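Side-chain contacts in tryptophan--tRNA ligase (PDB 3TZL), which probably catalyses the ATP-dependent attachment of tryptophan to its cognate tRNA, as a homodimeric class I aminoacyl-tRNA synthetase: residues B[233-238]-B[253-258]; B[208-213]-B[271-276]; B[136-141]-B[303-308]. All coordinates share one frame; numbering follows the deposited sequence.

Interaction 1 (B[233-238]-B[253-258]); sequences CNIFKI and IRYEKG
The capped N terminus of helix 234-239, where Cys233 is the N-cap and Phe236 lies in the first turn, receives the ring of Tyr255 from helix 245-257. With its sulfur anti to the backbone N (chi1 -178°), Cys233 turns SG back over the first turn, where it accepts from Phe236 N at 3.6 Å with a nearly straight N-H...S angle of 166°. The same sulfur sits in the plane of the Tyr255 ring, at its edge, 3.7 Å from CE1, and Cys233 SG is 3.0 Å from Tyr255 OH. Tyr255 OH also approaches Phe236 N, but the angle is poor and the N-H is directed to the sulfur instead. Phe236 packs over a face of the same ring: it turns an edge to Tyr255, Phe236 CD1 lying over the rim of that face, 4.0 Å from Tyr255 CE2, with the planes at 70°. Ile235 CB comes within 3.6 Å of Tyr255 OH, so the hydroxyl end of the ring is wedged into the helix start. Beyond the pair, Phe265 stacks on Tyr255 and His230 meets Phe236 edge-to-face. The result is a buried aromatic cluster containing a T-shaped pair and a sulfur-aromatic contact, built on a cysteine N-cap.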
# COMPACT_ATOMS: atom_id res chain seq x y z
N CYS B 233 35.81 24.99 -26.89
CA CYS B 233 34.53 25.29 -27.52
C CYS B 233 33.44 24.31 -27.09
O CYS B 233 33.61 23.09 -27.19
CB CYS B 233 34.68 25.30 -29.04
SG CYS B 233 33.18 25.72 -29.95
N ASN B 234 32.33 24.84 -26.60
CA ASN B 234 31.22 24.02 -26.17
C ASN B 234 30.45 23.43 -27.34
O ASN B 234 29.81 22.39 -27.20
CB ASN B 234 30.28 24.80 -25.25
CG ASN B 234 30.96 25.24 -23.97
OD1 ASN B 234 31.78 24.50 -23.41
ND2 ASN B 234 30.64 26.43 -23.50
N ILE B 235 30.50 24.09 -28.49
CA ILE B 235 29.91 23.51 -29.68
C ILE B 235 30.68 22.23 -29.97
O ILE B 235 30.11 21.15 -30.10
CB ILE B 235 30.00 24.44 -30.90
CG1 ILE B 235 29.48 25.84 -30.58
CG2 ILE B 235 29.22 23.86 -32.06
CD1 ILE B 235 29.80 26.84 -31.66
N PHE B 236 32.00 22.34 -30.03
CA PHE B 236 32.81 21.17 -30.33
C PHE B 236 32.62 20.07 -29.29
O PHE B 236 32.38 18.92 -29.65
CB PHE B 236 34.28 21.53 -30.47
CG PHE B 236 35.13 20.38 -30.93
CD1 PHE B 236 35.31 20.14 -32.29
CD2 PHE B 236 35.73 19.53 -30.02
CE1 PHE B 236 36.09 19.08 -32.72
CE2 PHE B 236 36.51 18.48 -30.44
CZ PHE B 236 36.69 18.25 -31.79
N LYS B 237 32.71 20.43 -28.01
CA LYS B 237 32.54 19.47 -26.92
C LYS B 237 31.22 18.71 -27.03
O LYS B 237 31.16 17.51 -26.77
CB LYS B 237 32.62 20.16 -25.56
CG LYS B 237 33.99 20.67 -25.18
CD LYS B 237 33.94 21.36 -23.82
CE LYS B 237 35.33 21.58 -23.24
NZ LYS B 237 36.23 22.33 -24.16
N ILE B 238 30.15 19.42 -27.40
CA ILE B 238 28.86 18.78 -27.59
C ILE B 238 28.78 17.98 -28.90
O ILE B 238 28.17 16.91 -28.95
CB ILE B 238 27.71 19.80 -27.51
CG1 ILE B 238 27.64 20.41 -26.11
CG2 ILE B 238 26.36 19.14 -27.83
CD1 ILE B 238 26.74 21.61 -26.04
N ILE B 253 39.59 19.62 -38.00
CA ILE B 253 40.35 20.17 -39.12
C ILE B 253 39.68 21.46 -39.54
O ILE B 253 40.35 22.45 -39.86
CB ILE B 253 40.41 19.18 -40.30
CG1 ILE B 253 41.40 18.06 -40.02
CG2 ILE B 253 40.77 19.89 -41.59
CD1 ILE B 253 41.20 16.82 -40.89
N ARG B 254 38.34 21.45 -39.53
CA ARG B 254 37.56 22.63 -39.90
C ARG B 254 37.79 23.78 -38.92
O ARG B 254 37.90 24.93 -39.33
CB ARG B 254 36.07 22.27 -40.03
CG ARG B 254 35.76 21.46 -41.28
CD ARG B 254 34.38 20.81 -41.20
NE ARG B 254 33.31 21.80 -41.22
CZ ARG B 254 32.02 21.50 -41.04
NH1 ARG B 254 31.65 20.24 -40.84
NH2 ARG B 254 31.11 22.46 -41.07
N TYR B 255 37.89 23.44 -37.64
CA TYR B 255 38.24 24.40 -36.59
C TYR B 255 39.63 25.01 -36.78
O TYR B 255 39.78 26.23 -36.84
CB TYR B 255 38.16 23.75 -35.20
CG TYR B 255 36.80 23.87 -34.52
CD1 TYR B 255 36.67 24.56 -33.32
CD2 TYR B 255 35.66 23.29 -35.08
CE1 TYR B 255 35.46 24.67 -32.69
CE2 TYR B 255 34.42 23.39 -34.44
CZ TYR B 255 34.33 24.09 -33.24
OH TYR B 255 33.13 24.22 -32.57
N GLU B 256 40.64 24.15 -36.89
CA GLU B 256 42.03 24.62 -37.05
C GLU B 256 42.27 25.35 -38.37
O GLU B 256 43.15 26.22 -38.44
CB GLU B 256 43.01 23.45 -36.89
CG GLU B 256 42.97 22.80 -35.50
CD GLU B 256 43.91 21.62 -35.37
OE1 GLU B 256 44.03 21.08 -34.24
OE2 GLU B 256 44.52 21.22 -36.38
N LYS B 257 41.51 25.01 -39.40
CA LYS B 257 41.69 25.65 -40.70
C LYS B 257 41.26 27.12 -40.70
O LYS B 257 41.85 27.95 -41.38
CB LYS B 257 40.92 24.88 -41.78
CG LYS B 257 41.11 25.43 -43.18
CD LYS B 257 40.18 24.75 -44.16
CE LYS B 257 40.35 25.32 -45.57
NZ LYS B 257 39.44 24.66 -46.56
N GLY B 258 40.21 27.43 -39.94
CA GLY B 258 39.61 28.75 -39.99
C GLY B 258 38.75 28.86 -41.24
O GLY B 258 38.59 27.89 -41.96

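Interaction 2 (B[208-213]-B[271-276])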
# COMPACT_ATOMS: atom_id res chain seq x y z
N LYS B 208 12.56 23.87 -34.06
CA LYS B 208 12.62 25.27 -33.64
C LYS B 208 13.21 25.39 -32.24
O LYS B 208 14.03 26.27 -31.97
CB LYS B 208 11.22 25.90 -33.67
CG LYS B 208 11.21 27.41 -33.40
CD LYS B 208 9.80 27.95 -33.14
CE LYS B 208 9.20 27.33 -31.88
NZ LYS B 208 10.01 27.59 -30.65
N THR B 209 12.78 24.51 -31.35
CA THR B 209 13.26 24.52 -29.98
C THR B 209 14.73 24.09 -29.88
O THR B 209 15.49 24.62 -29.07
CB THR B 209 12.38 23.62 -29.10
OG1 THR B 209 11.04 24.13 -29.12
CG2 THR B 209 12.89 23.60 -27.68
N LEU B 210 15.13 23.14 -30.71
CA LEU B 210 16.52 22.71 -30.79
C LEU B 210 17.42 23.84 -31.32
O LEU B 210 18.48 24.13 -30.75
CB LEU B 210 16.65 21.45 -31.66
CG LEU B 210 18.08 20.96 -31.87
CD1 LEU B 210 18.70 20.54 -30.53
CD2 LEU B 210 18.17 19.84 -32.91
N LYS B 211 16.99 24.47 -32.41
CA LYS B 211 17.70 25.62 -32.97
C LYS B 211 17.93 26.69 -31.91
O LYS B 211 19.02 27.25 -31.80
CB LYS B 211 16.92 26.20 -34.16
CG LYS B 211 17.69 27.23 -34.99
CD LYS B 211 16.82 27.82 -36.09
CE LYS B 211 17.58 28.85 -36.94
NZ LYS B 211 16.65 29.75 -37.68
N LYS B 212 16.90 26.95 -31.11
CA LYS B 212 16.94 27.94 -30.05
C LYS B 212 17.96 27.55 -28.97
O LYS B 212 18.77 28.37 -28.54
CB LYS B 212 15.54 28.08 -29.44
CG LYS B 212 15.30 29.31 -28.59
CD LYS B 212 13.88 29.29 -28.00
CE LYS B 212 13.70 28.12 -27.01
NZ LYS B 212 12.31 28.00 -26.46
N GLN B 213 17.92 26.29 -28.56
CA GLN B 213 18.82 25.81 -27.52
C GLN B 213 20.26 25.82 -27.99
O GLN B 213 21.16 26.25 -27.27
CB GLN B 213 18.41 24.41 -27.08
CG GLN B 213 17.09 24.44 -26.34
CD GLN B 213 16.60 23.07 -25.91
OE1 GLN B 213 17.06 22.03 -26.39
NE2 GLN B 213 15.65 23.07 -24.98
N GLU B 271 22.29 20.09 -37.60
CA GLU B 271 22.22 18.97 -38.54
C GLU B 271 22.60 17.64 -37.89
O GLU B 271 21.93 16.63 -38.11
CB GLU B 271 23.13 19.20 -39.74
CG GLU B 271 22.78 20.42 -40.56
CD GLU B 271 23.71 20.60 -41.76
OE1 GLU B 271 24.55 19.71 -42.03
OE2 GLU B 271 23.60 21.65 -42.44
N LEU B 272 23.68 17.64 -37.11
CA LEU B 272 24.11 16.45 -36.38
C LEU B 272 23.04 15.94 -35.42
O LEU B 272 22.70 14.75 -35.44
CB LEU B 272 25.38 16.73 -35.58
CG LEU B 272 26.68 16.70 -36.37
CD1 LEU B 272 27.86 16.95 -35.45
CD2 LEU B 272 26.80 15.35 -37.09
N VAL B 273 22.52 16.83 -34.58
CA VAL B 273 21.53 16.42 -33.59
C VAL B 273 20.23 15.95 -34.26
O VAL B 273 19.69 14.91 -33.89
CB VAL B 273 21.28 17.52 -32.54
CG1 VAL B 273 20.15 17.12 -31.57
CG2 VAL B 273 22.58 17.81 -31.76
N ASN B 274 19.75 16.69 -35.25
CA ASN B 274 18.51 16.31 -35.92
C ASN B 274 18.59 14.97 -36.63
O ASN B 274 17.61 14.22 -36.66
CB ASN B 274 18.05 17.40 -36.89
CG ASN B 274 17.34 18.55 -36.19
OD1 ASN B 274 16.59 18.33 -35.23
ND2 ASN B 274 17.59 19.79 -36.64
N ALA B 275 19.75 14.67 -37.19
CA ALA B 275 19.92 13.44 -37.95
C ALA B 275 20.10 12.26 -37.01
O ALA B 275 19.57 11.18 -37.26
CB ALA B 275 21.11 13.55 -38.92
N TYR B 276 20.83 12.48 -35.93
CA TYR B 276 21.12 11.43 -34.96
C TYR B 276 19.85 10.95 -34.24
O TYR B 276 19.71 9.78 -33.92
CB TYR B 276 22.15 11.95 -33.96
CG TYR B 276 22.66 10.91 -32.97
CD1 TYR B 276 21.94 10.63 -31.81
CD2 TYR B 276 23.86 10.24 -33.19
CE1 TYR B 276 22.40 9.69 -30.90
CE2 TYR B 276 24.33 9.30 -32.28
CZ TYR B 276 23.60 9.03 -31.14
OH TYR B 276 24.06 8.10 -30.24
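Helix-helix packing joins helices 207-215 and 262-276 through Leu210 on the first and the neighbouring residues Val273 and Asn274 on the second. Leu210 carries the contact from its helix. Its CG is anti to the backbone N (chi1 177°), which carries both methyl groups out from the helix toward the partner. Leu210 CD2 does most of the touching: it lies 3.6 Å from Val273 CG1, while the second branch, Leu210 CD1, reaches the same Val273 methyl at 3.9 Å. The leucine and valine side chains meet at a slant, and this apolar pair forms the buried half of the interface.

Leu210 CD2 also approaches the amide of Asn274, and the two side chains run past each other in opposite senses. The methyl lies off the amide plane, nearer the oxygen than the nitrogen, with Leu210 CD2 3.2 Å from Asn274 OD1 and 3.8 Å from Asn274 ND2. That short approach is packing only; the oxygen has its polar partner elsewhere, accepting a hydrogen bond from Arg281 NH2 of helix 278-289.

Around the contact, Leu210 also leans on Ile201 and Ser205 of the preceding loop and on Asn270, one turn before Asn274. Val273 rests on Phe242, and the Val273 side chain is about 9 Å from that of Met193 in the KMSKS motif. The side chain of Tyr276, at the end of helix 262-276, packs on Tyr21 and Lys26 of helix 18-30, which begins within the HIGH region.

Interaction 3 (B[136-141]-B[303-308]); sequences LLFDTR and TKARKI
Phe138 directs one edge of its ring at the backbone and methyl of Ala305, with Ile308 beside it a turn further along helix 291-320. Phe138 CE1 carries the approach: it lies 3.4 Å from Ala305 O, near the ring plane, and 3.8 Å from Ala305 CB. A ring C-H facing a carbonyl oxygen near the ring plane would be mildly favourable electrostatically. The adjacent Phe138 CD1 meets Ile308 CG2 at 3.8 Å, and the two side chains cross at about a right angle. Phe138 CG stands anti to the carbonyl carbon (chi1 -57°), a setting that swings the ring out toward the helix. Leu137 CG lies over one ring face, offset toward the rim. This contact docks the long C-terminal helix on the Rossmann-fold catalytic domain of class I synthetases: Phe138 also touches Leu7 of strand 5-10 and meets the Trp80 ring, while Ala305 rests on Val78 of strand 78-81. Asp139, in a left-handed backbone conformation (phi 52°), adds a salt bridge to Lys312 farther along the same helix. The Phe138 side chain is about 8 Å from the bound tryptophan, and it follows Asp134 and Ile135 of that ligand's pocket closely in sequence.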
# COMPACT_ATOMS: atom_id res chain seq x y z
N LEU B 136 12.22 -6.49 -4.39
CA LEU B 136 12.14 -7.86 -3.85
C LEU B 136 11.19 -8.76 -4.60
O LEU B 136 11.41 -9.97 -4.68
CB LEU B 136 11.74 -7.83 -2.37
CG LEU B 136 12.66 -7.07 -1.42
CD1 LEU B 136 12.21 -7.15 0.04
CD2 LEU B 136 14.08 -7.56 -1.57
N LEU B 137 10.10 -8.19 -5.10
CA LEU B 137 9.10 -8.95 -5.87
C LEU B 137 9.74 -9.75 -7.02
O LEU B 137 9.35 -10.88 -7.27
CB LEU B 137 8.01 -8.01 -6.42
CG LEU B 137 6.80 -8.56 -7.20
CD1 LEU B 137 6.00 -9.62 -6.41
CD2 LEU B 137 5.90 -7.43 -7.61
N PHE B 138 10.77 -9.18 -7.65
CA PHE B 138 11.39 -9.79 -8.83
C PHE B 138 12.73 -10.50 -8.62
O PHE B 138 13.40 -10.82 -9.59
CB PHE B 138 11.50 -8.74 -9.94
CG PHE B 138 10.19 -8.14 -10.28
CD1 PHE B 138 9.29 -8.82 -11.08
CD2 PHE B 138 9.82 -6.92 -9.76
CE1 PHE B 138 8.06 -8.29 -11.37
CE2 PHE B 138 8.57 -6.39 -10.04
CZ PHE B 138 7.69 -7.08 -10.84
N ASP B 139 13.07 -10.77 -7.37
CA ASP B 139 14.35 -11.38 -7.02
C ASP B 139 15.56 -10.65 -7.62
O ASP B 139 16.52 -11.28 -8.06
CB ASP B 139 14.39 -12.87 -7.39
CG ASP B 139 13.62 -13.73 -6.39
OD1 ASP B 139 14.14 -13.99 -5.29
OD2 ASP B 139 12.49 -14.13 -6.72
N THR B 140 15.49 -9.32 -7.62
CA THR B 140 16.57 -8.47 -8.09
C THR B 140 17.89 -8.76 -7.39
O THR B 140 17.94 -8.81 -6.16
CB THR B 140 16.24 -7.01 -7.82
OG1 THR B 140 14.97 -6.70 -8.40
CG2 THR B 140 17.32 -6.10 -8.40
N ARG B 141 18.95 -8.96 -8.16
CA ARG B 141 20.30 -9.06 -7.58
C ARG B 141 20.99 -7.69 -7.52
O ARG B 141 21.72 -7.40 -6.58
CB ARG B 141 21.16 -10.03 -8.38
CG ARG B 141 20.74 -11.48 -8.22
CD ARG B 141 21.55 -12.13 -7.13
NE ARG B 141 22.93 -12.32 -7.56
CZ ARG B 141 23.82 -13.06 -6.91
NH1 ARG B 141 25.06 -13.18 -7.39
NH2 ARG B 141 23.48 -13.69 -5.79
N THR B 303 3.00 -8.75 -18.89
CA THR B 303 2.73 -10.18 -18.74
C THR B 303 3.96 -10.95 -18.32
O THR B 303 3.86 -11.95 -17.60
CB THR B 303 2.16 -10.85 -20.03
OG1 THR B 303 3.19 -10.98 -21.02
CG2 THR B 303 0.98 -10.06 -20.59
N LYS B 304 5.13 -10.50 -18.76
CA LYS B 304 6.37 -11.18 -18.41
C LYS B 304 6.71 -10.90 -16.94
O LYS B 304 7.13 -11.80 -16.21
CB LYS B 304 7.50 -10.75 -19.34
CG LYS B 304 7.33 -11.27 -20.78
CD LYS B 304 8.63 -11.16 -21.59
CE LYS B 304 8.94 -9.70 -21.99
NZ LYS B 304 10.23 -9.66 -22.75
N ALA B 305 6.52 -9.66 -16.52
CA ALA B 305 6.82 -9.29 -15.14
C ALA B 305 5.78 -9.90 -14.20
O ALA B 305 6.14 -10.41 -13.14
CB ALA B 305 6.87 -7.78 -14.98
N ARG B 306 4.51 -9.86 -14.60
CA ARG B 306 3.40 -10.38 -13.78
C ARG B 306 3.53 -11.88 -13.50
O ARG B 306 3.18 -12.35 -12.43
CB ARG B 306 2.05 -10.06 -14.44
CG ARG B 306 0.82 -10.67 -13.80
CD ARG B 306 -0.46 -10.31 -14.57
NE ARG B 306 -0.62 -8.86 -14.74
CZ ARG B 306 -0.62 -8.24 -15.92
NH1 ARG B 306 -0.74 -6.92 -16.00
NH2 ARG B 306 -0.48 -8.95 -17.03
N LYS B 307 4.06 -12.64 -14.45
CA LYS B 307 4.20 -14.08 -14.25
C LYS B 307 5.18 -14.31 -13.12
O LYS B 307 4.99 -15.19 -12.29
CB LYS B 307 4.71 -14.77 -15.50
CG LYS B 307 4.99 -16.27 -15.34
CD LYS B 307 5.52 -16.81 -16.66
CE LYS B 307 5.93 -18.28 -16.58
NZ LYS B 307 4.76 -19.19 -16.53
N ILE B 308 6.23 -13.50 -13.09
CA ILE B 308 7.25 -13.61 -12.06
C ILE B 308 6.68 -13.16 -10.73
O ILE B 308 6.89 -13.82 -9.71
CB ILE B 308 8.48 -12.80 -12.45
CG1 ILE B 308 9.21 -13.54 -13.59
CG2 ILE B 308 9.42 -12.63 -11.27
CD1 ILE B 308 10.27 -12.71 -14.26

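From the N terminus, the chain first reaches residues 136-141, at the end of helix 122-137 and the turn after it, whose partner is helix 291-320; this pair closes interaction 3, the widest loop, spanning 161 residues. Within it, helix 207-215 opens interaction 2, and helix 234-239 then opens interaction 1. Interaction 1 closes first, on helix 245-257, and interaction 2 next, on helix 262-276, so the three loops nest without crossing. Interactions 1 and 2 are neighbours, with nearest atoms about 6 Å apart and centres 17 Å apart, and together they pack the helices that follow the KMSKS motif. Interaction 3 lies on the opposite side of the chain's centre, tying the C-terminal helix to the Rossmann core beside the tryptophan pocket.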